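Local coordinates for peptide-binding protein (Photobacterium damsela subsp. piscicida, PDB 6SQX) that cleaves the peptidoglycan of potentially competing bacteria as a secreted NlpC/P60-family D,L-endopeptidase, probably by a cysteine-type peptidase mechanism, at residues I444-T449 / W457-L462; A416-K421 / R431-Q436; Q359-R364 / L462-G467; M381-F386 / I396-G401. All coordinates share one frame; numbering follows the deposited sequence.

In the fold
The four contacts all lie in the C-terminal part of the chain, where the NlpC/P60 fold is built. Contact 4 is the buried core: two central strands of the six-stranded antiparallel sheet, joined by backbone bonds and aliphatic side chains. Contact 2 is also a hairpin, but in the smaller mixed sheet and only partly buried, with an indole and a guanidinium among its side chains. Contact 1 meets the same small sheet, since strand 457-459 borders strand 419-424, but it combines the packing of Leu-459 with two bridging waters and a serine-aspartate bond. Contact 3 shares Leu-462 with contact 1 and ties the start of helix 361-370 to a loop through arginine bonds to carbonyls.

Contact 1: residues I444-T449 / W457-L462; sequences IGDAFT and WALQSL
Leu-459 drives its isobutyl group into the loop 444-449, and this is where the packing is close. With CG anti to the backbone N (chi1 -176°), the branch extends far enough for CD1 to lie 3.6 Å from Gly-445 O, while CD2 reaches Asp-446 OD1 at 3.5 Å. Gly-445 suits the spot because its phi is positive and its bare backbone lets the leucine methyl come right up against it. Beside this, in one of the two conformers of Leu-462, its CD2 meets Ile-444 CD1 at 4.1 Å. The segments belong to a loop-helix-strand connection: the loop after strand 438-441 passes through a 3-10 turn into helix 449-453, and the chain returns as strand 457-459, an outer strand of the mixed sheet. Thr-449 opens that helix, and its OG1 joins its own backbone N in bonding to Asp-446 O, both from the same face of the carbonyl.

Toward the partly exposed side, polar links replace the packing. Ser-461 OG donates to the syn lone pair of Asp-446 OD1 at 2.9 Å, and as an acceptor the same hydroxyl takes the backbone N of Trp-463, an ST turn. One water donates to Ile-444 O and Asp-446 OD1 and accepts from Leu-462 N. A second water joins the segments at the other end, donating to Thr-449 O and, at 2.7 Å, to Trp-457 O while accepting from Leu-459 N.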
# COMPACT_ATOMS: atom_id res chain seq x y z
N ILE A 444 -14.88 -3.97 13.89
CA ILE A 444 -15.48 -2.77 13.28
C ILE A 444 -16.98 -2.94 13.20
O ILE A 444 -17.49 -3.90 12.61
CB ILE A 444 -14.93 -2.54 11.86
CG1 ILE A 444 -13.42 -2.39 11.83
CG2 ILE A 444 -15.61 -1.28 11.26
CD1 ILE A 444 -12.87 -2.38 10.41
N GLY A 445 -17.73 -1.96 13.72
CA GLY A 445 -19.17 -1.98 13.62
C GLY A 445 -19.91 -2.93 14.55
O GLY A 445 -21.15 -2.95 14.52
N ASP A 446 -19.20 -3.69 15.39
CA ASP A 446 -19.89 -4.62 16.29
C ASP A 446 -20.88 -3.88 17.17
O ASP A 446 -21.92 -4.45 17.54
CB ASP A 446 -18.90 -5.36 17.19
CG ASP A 446 -18.22 -6.55 16.52
OD1 ASP A 446 -18.50 -6.84 15.35
OD2 ASP A 446 -17.40 -7.18 17.21
N ALA A 447 -20.60 -2.62 17.49
CA ALA A 447 -21.50 -1.84 18.32
C ALA A 447 -22.85 -1.62 17.67
O ALA A 447 -23.83 -1.36 18.39
CB ALA A 447 -20.87 -0.48 18.63
N PHE A 448 -22.95 -1.76 16.35
CA PHE A 448 -24.16 -1.50 15.59
C PHE A 448 -24.89 -2.79 15.21
O PHE A 448 -25.90 -2.74 14.50
CB PHE A 448 -23.82 -0.68 14.35
CG PHE A 448 -22.97 0.51 14.66
CD1 PHE A 448 -23.40 1.48 15.57
CD2 PHE A 448 -21.73 0.69 14.06
CE1 PHE A 448 -22.58 2.58 15.90
CE2 PHE A 448 -20.93 1.79 14.35
CZ PHE A 448 -21.36 2.73 15.29
N THR A 449 -24.41 -3.92 15.73
CA THR A 449 -24.98 -5.21 15.34
C THR A 449 -26.46 -5.28 15.66
O THR A 449 -27.27 -5.71 14.83
CB THR A 449 -24.22 -6.33 16.05
OG1 THR A 449 -22.85 -6.32 15.62
CG2 THR A 449 -24.84 -7.69 15.72
N TRP A 457 -30.36 -7.10 8.79
CA TRP A 457 -28.98 -7.23 8.34
C TRP A 457 -28.14 -7.79 9.48
O TRP A 457 -28.08 -7.19 10.55
CB TRP A 457 -28.44 -5.87 7.92
CG TRP A 457 -28.96 -5.46 6.59
CD1 TRP A 457 -29.85 -4.45 6.34
CD2 TRP A 457 -28.64 -6.04 5.31
NE1 TRP A 457 -30.12 -4.37 4.99
CE2 TRP A 457 -29.39 -5.34 4.34
CE3 TRP A 457 -27.84 -7.12 4.91
CZ2 TRP A 457 -29.30 -5.63 2.97
CZ3 TRP A 457 -27.77 -7.42 3.55
CH2 TRP A 457 -28.49 -6.67 2.59
N ALA A 458 -27.46 -8.91 9.23
CA ALA A 458 -26.59 -9.55 10.21
C ALA A 458 -25.15 -9.14 9.89
O ALA A 458 -24.60 -9.53 8.85
CB ALA A 458 -26.70 -11.07 10.11
N LEU A 459 -24.54 -8.37 10.78
CA LEU A 459 -23.14 -7.98 10.60
C LEU A 459 -22.22 -9.16 10.90
O LEU A 459 -22.37 -9.85 11.91
CB LEU A 459 -22.83 -6.79 11.53
CG LEU A 459 -21.41 -6.20 11.37
CD1 LEU A 459 -21.44 -4.65 11.32
CD2 LEU A 459 -20.54 -6.61 12.51
N GLN A 460 -21.25 -9.38 10.01
CA GLN A 460 -20.32 -10.50 10.12
C GLN A 460 -19.09 -9.94 10.83
O GLN A 460 -18.27 -9.24 10.21
CB GLN A 460 -19.99 -11.01 8.72
CG GLN A 460 -21.23 -11.42 7.95
CD GLN A 460 -21.98 -12.52 8.67
OE1 GLN A 460 -21.44 -13.61 8.91
NE2 GLN A 460 -23.25 -12.25 9.02
N SER A 461 -18.98 -10.21 12.14
CA SER A 461 -17.92 -9.59 12.94
C SER A 461 -16.53 -10.04 12.49
O SER A 461 -16.30 -11.21 12.20
CB SER A 461 -18.09 -9.92 14.42
OG SER A 461 -17.00 -9.37 15.16
N LEU A 462 -15.59 -9.09 12.43
CA LEU A 462 -14.21 -9.47 12.11
C LEU A 462 -13.65 -10.45 13.13
O LEU A 462 -12.75 -11.24 12.79
CB LEU A 462 -13.31 -8.24 12.03
CG LEU A 462 -13.32 -7.49 10.70
CD1 LEU A 462 -14.67 -6.83 10.43
CD2 LEU A 462 -12.19 -6.46 10.66
O HOH W 1 -16.70 -6.55 13.19
O HOH W 2 -26.51 -7.37 12.77

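Contact 2: residues A416-K421 / R431-Q436; sequences APWGVK and RALVGQ. With EDO (1,2-ethanediol), chain J.
Strand 419-421 runs antiparallel to strand 431-433, their axes 160° apart, with Val-420 and Ala-432 forming the hydrogen-bonded pair (N to O 2.9 Å from Val-420 to Ala-432, and 2.8 Å in return). Gly-419 and Leu-433 face each other as a non-hydrogen-bonded pair, and the glycine CA comes within 3.0 Å of Ala-432 O, an approach suited to a residue without a side chain. Beyond the strands, Val-434 N still bonds to Trp-418 O, and Gly-435 N to Pro-417 O. On one face the small groups of Val-420 and Ala-432 meet CB to CB. On the other, Trp-418 and Leu-433 lie side by side, the leucine CD2 3.5 Å from NE1; with CG anti to the backbone N (chi1 175°) the indole turns back toward the other segment, to Leu-433 CD2 and Gly-435 CA, and Phe-173 meets it edge-to-face. Arg-431 bends at chi2, bringing NH1 to 4.0 Å from Lys-421 CG, and it bonds to Gln-429. An ethanediol, probably from the crystallisation liquor, donates both hydroxyls to Gly-419 O. Strands 419-424 and 429-433 thus form a beta hairpin in the middle of a mixed sheet, flanked by strands 457-459 and 23-25.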
# COMPACT_ATOMS: atom_id res chain seq x y z
N ALA A 416 -7.42 0.88 7.00
CA ALA A 416 -8.22 1.44 5.91
C ALA A 416 -9.19 0.35 5.48
O ALA A 416 -8.83 -0.53 4.69
CB ALA A 416 -7.35 1.87 4.72
N PRO A 417 -10.41 0.34 6.00
CA PRO A 417 -11.40 -0.66 5.60
C PRO A 417 -12.38 -0.08 4.60
O PRO A 417 -12.71 1.11 4.69
CB PRO A 417 -12.12 -0.96 6.91
CG PRO A 417 -12.14 0.38 7.64
CD PRO A 417 -10.82 1.10 7.20
N TRP A 418 -12.92 -0.89 3.69
CA TRP A 418 -14.00 -0.43 2.84
C TRP A 418 -15.33 -0.57 3.56
O TRP A 418 -16.05 0.41 3.74
CB TRP A 418 -14.04 -1.22 1.51
CG TRP A 418 -15.23 -0.82 0.71
CD1 TRP A 418 -16.36 -1.55 0.48
CD2 TRP A 418 -15.44 0.47 0.09
NE1 TRP A 418 -17.25 -0.81 -0.30
CE2 TRP A 418 -16.71 0.44 -0.51
CE3 TRP A 418 -14.67 1.64 0.01
CZ2 TRP A 418 -17.22 1.52 -1.23
CZ3 TRP A 418 -15.18 2.72 -0.68
CH2 TRP A 418 -16.45 2.66 -1.29
N GLY A 419 -15.69 -1.78 3.98
CA GLY A 419 -16.94 -1.98 4.69
C GLY A 419 -17.01 -3.37 5.25
O GLY A 419 -16.32 -4.29 4.79
N VAL A 420 -17.83 -3.53 6.25
CA VAL A 420 -17.96 -4.85 6.87
C VAL A 420 -19.08 -5.60 6.19
O VAL A 420 -20.16 -5.04 5.91
CB VAL A 420 -18.24 -4.72 8.38
CG1 VAL A 420 -18.24 -6.12 9.04
CG2 VAL A 420 -17.20 -3.78 9.01
N LYS A 421 -18.88 -6.91 5.97
CA LYS A 421 -19.91 -7.70 5.31
C LYS A 421 -21.18 -7.82 6.17
O LYS A 421 -21.12 -8.04 7.39
CB LYS A 421 -19.38 -9.12 4.99
CG LYS A 421 -20.37 -10.01 4.19
CD LYS A 421 -19.76 -11.34 3.73
CE LYS A 421 -20.85 -12.31 3.31
NZ LYS A 421 -20.29 -13.38 2.45
N ARG A 431 -23.05 -4.28 2.70
CA ARG A 431 -21.85 -3.74 3.35
C ARG A 431 -22.25 -2.65 4.32
O ARG A 431 -23.08 -1.79 4.00
CB ARG A 431 -20.83 -3.13 2.35
CG ARG A 431 -20.22 -4.17 1.39
CD ARG A 431 -19.24 -5.12 2.13
NE ARG A 431 -18.59 -6.02 1.19
CZ ARG A 431 -19.15 -7.13 0.70
NH1 ARG A 431 -20.38 -7.49 1.07
NH2 ARG A 431 -18.46 -7.91 -0.13
N ALA A 432 -21.62 -2.67 5.49
CA ALA A 432 -21.65 -1.53 6.41
C ALA A 432 -20.44 -0.69 6.03
O ALA A 432 -19.30 -1.05 6.34
CB ALA A 432 -21.57 -2.00 7.87
N LEU A 433 -20.68 0.40 5.31
CA LEU A 433 -19.60 1.18 4.71
C LEU A 433 -18.86 2.05 5.71
O LEU A 433 -19.47 2.77 6.53
CB LEU A 433 -20.14 2.13 3.64
CG LEU A 433 -20.79 1.55 2.39
CD1 LEU A 433 -21.16 2.75 1.49
CD2 LEU A 433 -19.83 0.60 1.65
N VAL A 434 -17.53 2.03 5.61
CA VAL A 434 -16.63 2.91 6.33
C VAL A 434 -15.92 3.79 5.31
O VAL A 434 -16.22 4.97 5.16
CB VAL A 434 -15.66 2.11 7.21
CG1 VAL A 434 -14.67 3.06 7.93
CG2 VAL A 434 -16.49 1.29 8.21
N GLY A 435 -15.05 3.20 4.50
CA GLY A 435 -14.59 3.87 3.29
C GLY A 435 -13.53 4.92 3.48
O GLY A 435 -13.32 5.74 2.57
N GLN A 436 -12.84 4.91 4.62
CA GLN A 436 -11.80 5.89 4.94
C GLN A 436 -10.88 5.29 5.98
O GLN A 436 -11.30 4.41 6.75
CB GLN A 436 -12.36 7.24 5.46
CG GLN A 436 -13.28 7.10 6.66
CD GLN A 436 -13.70 8.43 7.27
OE1 GLN A 436 -12.85 9.23 7.66
NE2 GLN A 436 -15.01 8.67 7.36
C1 EDO J . -12.94 -4.11 6.15
O1 EDO J . -13.22 -3.83 4.76
C2 EDO J . -13.13 -5.58 6.53
O2 EDO J . -14.49 -5.96 6.28

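Contact 3: residues Q359-R364 / L462-G467; sequences QSEEQR and LWNAVG
Ala-465 O is gripped by two nitrogens of one guanidinium: Arg-364 NH1 at 2.8 Å, in the carbonyl plane on a lone pair, and NH2 at 3.1 Å, almost in line with the C=O bond. Both bonds lie in the plane of the guanidinium, so the group points its edge at the loop, and the paired bonds fix its rotation. NH1 also donates to Trp-463 O at 2.9 Å, but from above that carbonyl's plane, and NH2 has a further partner in Met-356 O. An arginine suits this place because its extended chain can carry several donors to the neighbouring carbonyls of Trp-463 and Ala-465. The chain is stretched from CG to NE, and at its root Arg-364 CB packs 3.8 Å from Trp-463 CE3.

Nearer the surface, Asn-464 ND2 donates to Glu-361 OE1 at 3.2 Å. The amide comes from above the carboxylate plane, the two flat groups being turned 77° against each other. Glu-361 CG meanwhile touches Trp-463 CB at 4.0 Å. Its OE2 makes a salt bridge to Lys-365, which also makes a cation-pi contact with Trp-463, so the lysine joins both sides.

The helical side is a capped helix start: Ser-360 is the N-cap of helix 361-370 and forms a capping box with Gln-363. The loop side ends in a classic beta bulge, Val-466 and Gly-467 facing Gly-387 at the entry to strand 467-472.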
# COMPACT_ATOMS: atom_id res chain seq x y z
N GLN A 359 -9.07 -20.98 16.96
CA GLN A 359 -9.36 -20.35 18.24
C GLN A 359 -10.67 -19.58 18.19
O GLN A 359 -10.99 -18.95 17.18
CB GLN A 359 -8.21 -19.48 18.69
CG GLN A 359 -6.89 -20.20 18.56
CD GLN A 359 -5.88 -19.71 19.54
OE1 GLN A 359 -6.19 -19.45 20.70
NE2 GLN A 359 -4.63 -19.59 19.08
N SER A 360 -11.42 -19.64 19.28
CA SER A 360 -12.75 -19.05 19.31
C SER A 360 -12.65 -17.53 19.42
O SER A 360 -11.60 -16.97 19.71
CB SER A 360 -13.53 -19.58 20.51
OG SER A 360 -12.95 -19.12 21.72
N GLU A 361 -13.80 -16.88 19.20
CA GLU A 361 -13.88 -15.45 19.45
C GLU A 361 -13.40 -15.12 20.85
O GLU A 361 -12.64 -14.16 21.05
CB GLU A 361 -15.33 -14.98 19.29
CG GLU A 361 -15.55 -13.55 19.70
CD GLU A 361 -16.98 -13.10 19.47
OE1 GLU A 361 -17.80 -13.91 18.96
OE2 GLU A 361 -17.28 -11.92 19.78
N GLU A 362 -13.82 -15.92 21.83
CA GLU A 362 -13.41 -15.67 23.20
C GLU A 362 -11.89 -15.73 23.34
O GLU A 362 -11.28 -14.87 23.98
CB GLU A 362 -14.09 -16.66 24.14
CG GLU A 362 -15.61 -16.45 24.28
CD GLU A 362 -16.41 -16.68 22.97
OE1 GLU A 362 -17.43 -15.96 22.77
OE2 GLU A 362 -16.04 -17.57 22.16
N GLN A 363 -11.26 -16.74 22.74
CA GLN A 363 -9.81 -16.88 22.84
C GLN A 363 -9.09 -15.74 22.12
O GLN A 363 -8.08 -15.23 22.62
CB GLN A 363 -9.36 -18.23 22.28
CG GLN A 363 -9.69 -19.39 23.16
CD GLN A 363 -9.45 -20.71 22.47
OE1 GLN A 363 -9.97 -20.96 21.39
NE2 GLN A 363 -8.64 -21.57 23.09
N ARG A 364 -9.60 -15.34 20.95
CA ARG A 364 -8.99 -14.23 20.21
C ARG A 364 -9.05 -12.94 21.03
O ARG A 364 -8.07 -12.19 21.09
CB ARG A 364 -9.70 -14.05 18.86
CG ARG A 364 -9.47 -15.22 17.89
CD ARG A 364 -10.46 -15.20 16.76
NE ARG A 364 -10.25 -16.31 15.83
CZ ARG A 364 -10.80 -16.41 14.63
NH1 ARG A 364 -11.63 -15.48 14.20
NH2 ARG A 364 -10.52 -17.46 13.84
N LEU A 462 -15.59 -9.09 12.43
CA LEU A 462 -14.21 -9.47 12.11
C LEU A 462 -13.65 -10.45 13.13
O LEU A 462 -12.75 -11.24 12.79
CB LEU A 462 -13.31 -8.24 12.03
CG LEU A 462 -13.32 -7.49 10.70
CD1 LEU A 462 -14.67 -6.83 10.43
CD2 LEU A 462 -12.19 -6.46 10.66
N TRP A 463 -14.15 -10.43 14.37
CA TRP A 463 -13.69 -11.41 15.36
C TRP A 463 -14.06 -12.83 14.99
O TRP A 463 -13.48 -13.77 15.55
CB TRP A 463 -14.31 -11.13 16.74
CG TRP A 463 -13.76 -9.91 17.43
CD1 TRP A 463 -14.39 -8.70 17.61
CD2 TRP A 463 -12.46 -9.79 18.03
NE1 TRP A 463 -13.56 -7.85 18.29
CE2 TRP A 463 -12.37 -8.48 18.55
CE3 TRP A 463 -11.36 -10.65 18.15
CZ2 TRP A 463 -11.23 -8.03 19.23
CZ3 TRP A 463 -10.24 -10.21 18.83
CH2 TRP A 463 -10.18 -8.90 19.37
N ASN A 464 -15.03 -13.01 14.08
CA ASN A 464 -15.46 -14.35 13.67
C ASN A 464 -14.91 -14.76 12.31
O ASN A 464 -15.34 -15.78 11.76
CB ASN A 464 -16.99 -14.45 13.69
CG ASN A 464 -17.57 -14.24 15.06
OD1 ASN A 464 -18.47 -13.38 15.24
ND2 ASN A 464 -17.05 -14.98 16.05
N ALA A 465 -13.96 -14.00 11.76
CA ALA A 465 -13.38 -14.35 10.47
C ALA A 465 -12.76 -15.74 10.52
O ALA A 465 -12.17 -16.13 11.53
CB ALA A 465 -12.34 -13.29 10.07
N VAL A 466 -12.89 -16.49 9.43
CA VAL A 466 -12.33 -17.84 9.42
C VAL A 466 -10.81 -17.78 9.58
O VAL A 466 -10.22 -18.52 10.37
CB VAL A 466 -12.74 -18.58 8.13
CG1 VAL A 466 -12.02 -19.91 8.06
CG2 VAL A 466 -14.28 -18.80 8.10
N GLY A 467 -10.18 -16.88 8.83
CA GLY A 467 -8.76 -16.58 8.98
C GLY A 467 -8.58 -15.35 9.86
O GLY A 467 -9.23 -14.32 9.67
O HOH W 3 -19.31 -11.69 17.56

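Contact 4: residues M381-F386 / I396-G401; sequences MTLVSF and IGLYMG
Ile-396 can be followed outward from strand 395-405 across its antiparallel neighbour. Its CB lies 4.0 Å from Val-384 O, and CG1, anti to the backbone N (chi1 -169°), comes to 3.5 Å from that same oxygen and 4.0 Å from Ser-385 CB. At the tip, CD1 meets Leu-383 CD1 at 4.0 Å and also touches Ser-385 CB, so the long branch lies over two residues of strand 382-386. Ser-385, on this same face, bonds through OG to Asn-469 ND2. A beta-branched aliphatic suits such a buried sheet face. Farther along, Leu-383 CD2 meets Leu-398 CD1 at 4.1 Å. Beneath these chains, Val-384 and Gly-397 exchange backbone bonds of 2.9 Å, N to O each way. On the opposite face Val-384 CG2, in one of the valine's two conformers, packs 3.7 Å from Tyr-399 CB; Gly-397 adds no side chain there, and the tyrosine OH bonds to Leu-368 O of helix 361-370. Strands 382-387 and 395-405 form a beta hairpin in the middle of the six-stranded sheet: strand 467-472 pairs with the first on its far edge, while helices 326-334 and 343-349 cover the face of Leu-383, Ile-396 and Leu-398.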
# COMPACT_ATOMS: atom_id res chain seq x y z
N MET A 381 3.27 -2.31 16.50
CA MET A 381 4.27 -3.16 15.86
C MET A 381 3.72 -4.54 15.53
O MET A 381 4.52 -5.47 15.33
CB MET A 381 5.54 -3.26 16.75
CG MET A 381 6.36 -2.00 16.72
SD MET A 381 7.14 -1.71 15.10
CE MET A 381 7.31 0.06 15.16
N THR A 382 2.41 -4.72 15.51
CA THR A 382 1.80 -6.01 15.20
C THR A 382 0.73 -5.80 14.17
O THR A 382 -0.10 -4.91 14.33
CB THR A 382 1.14 -6.59 16.46
OG1 THR A 382 2.10 -6.61 17.53
CG2 THR A 382 0.63 -8.01 16.20
N LEU A 383 0.71 -6.61 13.12
CA LEU A 383 -0.33 -6.56 12.12
C LEU A 383 -1.39 -7.60 12.48
O LEU A 383 -1.06 -8.74 12.82
CB LEU A 383 0.25 -6.91 10.74
CG LEU A 383 1.48 -6.14 10.28
CD1 LEU A 383 1.89 -6.51 8.87
CD2 LEU A 383 1.20 -4.61 10.36
N VAL A 384 -2.65 -7.22 12.41
CA VAL A 384 -3.77 -8.15 12.56
C VAL A 384 -4.41 -8.32 11.19
O VAL A 384 -4.79 -7.32 10.57
CB VAL A 384 -4.81 -7.66 13.59
CG1 VAL A 384 -5.78 -8.81 13.94
CG2 VAL A 384 -4.11 -7.14 14.84
N SER A 385 -4.54 -9.56 10.73
CA SER A 385 -5.10 -9.81 9.42
C SER A 385 -6.29 -10.76 9.53
O SER A 385 -6.41 -11.52 10.50
CB SER A 385 -4.03 -10.34 8.45
OG SER A 385 -3.39 -11.52 8.95
N PHE A 386 -7.17 -10.69 8.54
CA PHE A 386 -8.48 -11.33 8.59
C PHE A 386 -8.75 -11.90 7.20
O PHE A 386 -8.41 -11.27 6.20
CB PHE A 386 -9.60 -10.30 8.90
CG PHE A 386 -9.28 -9.36 10.06
CD1 PHE A 386 -8.54 -8.20 9.83
CD2 PHE A 386 -9.74 -9.62 11.34
CE1 PHE A 386 -8.23 -7.32 10.87
CE2 PHE A 386 -9.47 -8.74 12.40
CZ PHE A 386 -8.70 -7.57 12.16
N ILE A 396 -6.39 -6.11 6.63
CA ILE A 396 -5.27 -6.07 7.56
C ILE A 396 -5.28 -4.70 8.23
O ILE A 396 -5.73 -3.71 7.64
CB ILE A 396 -3.94 -6.41 6.82
CG1 ILE A 396 -2.79 -6.64 7.81
CG2 ILE A 396 -3.58 -5.30 5.79
CD1 ILE A 396 -1.59 -7.35 7.10
N GLY A 397 -4.80 -4.65 9.47
CA GLY A 397 -4.62 -3.38 10.17
C GLY A 397 -3.47 -3.46 11.15
O GLY A 397 -2.88 -4.53 11.38
N LEU A 398 -3.13 -2.31 11.73
CA LEU A 398 -2.02 -2.20 12.68
C LEU A 398 -2.59 -2.18 14.10
O LEU A 398 -3.24 -1.21 14.50
CB LEU A 398 -1.21 -0.92 12.41
CG LEU A 398 -0.06 -0.66 13.39
CD1 LEU A 398 0.97 -1.78 13.27
CD2 LEU A 398 0.55 0.72 13.14
N TYR A 399 -2.36 -3.25 14.86
CA TYR A 399 -2.81 -3.30 16.25
C TYR A 399 -2.26 -2.13 17.05
O TYR A 399 -1.07 -1.83 16.98
CB TYR A 399 -2.26 -4.60 16.86
CG TYR A 399 -2.60 -4.83 18.31
CD1 TYR A 399 -3.91 -5.06 18.72
CD2 TYR A 399 -1.59 -4.89 19.28
CE1 TYR A 399 -4.22 -5.31 20.07
CE2 TYR A 399 -1.88 -5.15 20.61
CZ TYR A 399 -3.19 -5.36 21.01
OH TYR A 399 -3.44 -5.62 22.34
N MET A 400 -3.15 -1.45 17.81
CA MET A 400 -2.75 -0.29 18.60
C MET A 400 -2.98 -0.49 20.09
O MET A 400 -2.85 0.46 20.85
CB MET A 400 -3.48 0.98 18.13
CG MET A 400 -2.85 1.56 16.87
SD MET A 400 -3.82 2.98 16.26
CE MET A 400 -3.77 4.11 17.69
N GLY A 401 -3.27 -1.71 20.54
CA GLY A 401 -3.57 -1.90 21.95
C GLY A 401 -5.06 -1.89 22.25
O GLY A 401 -5.85 -2.47 21.48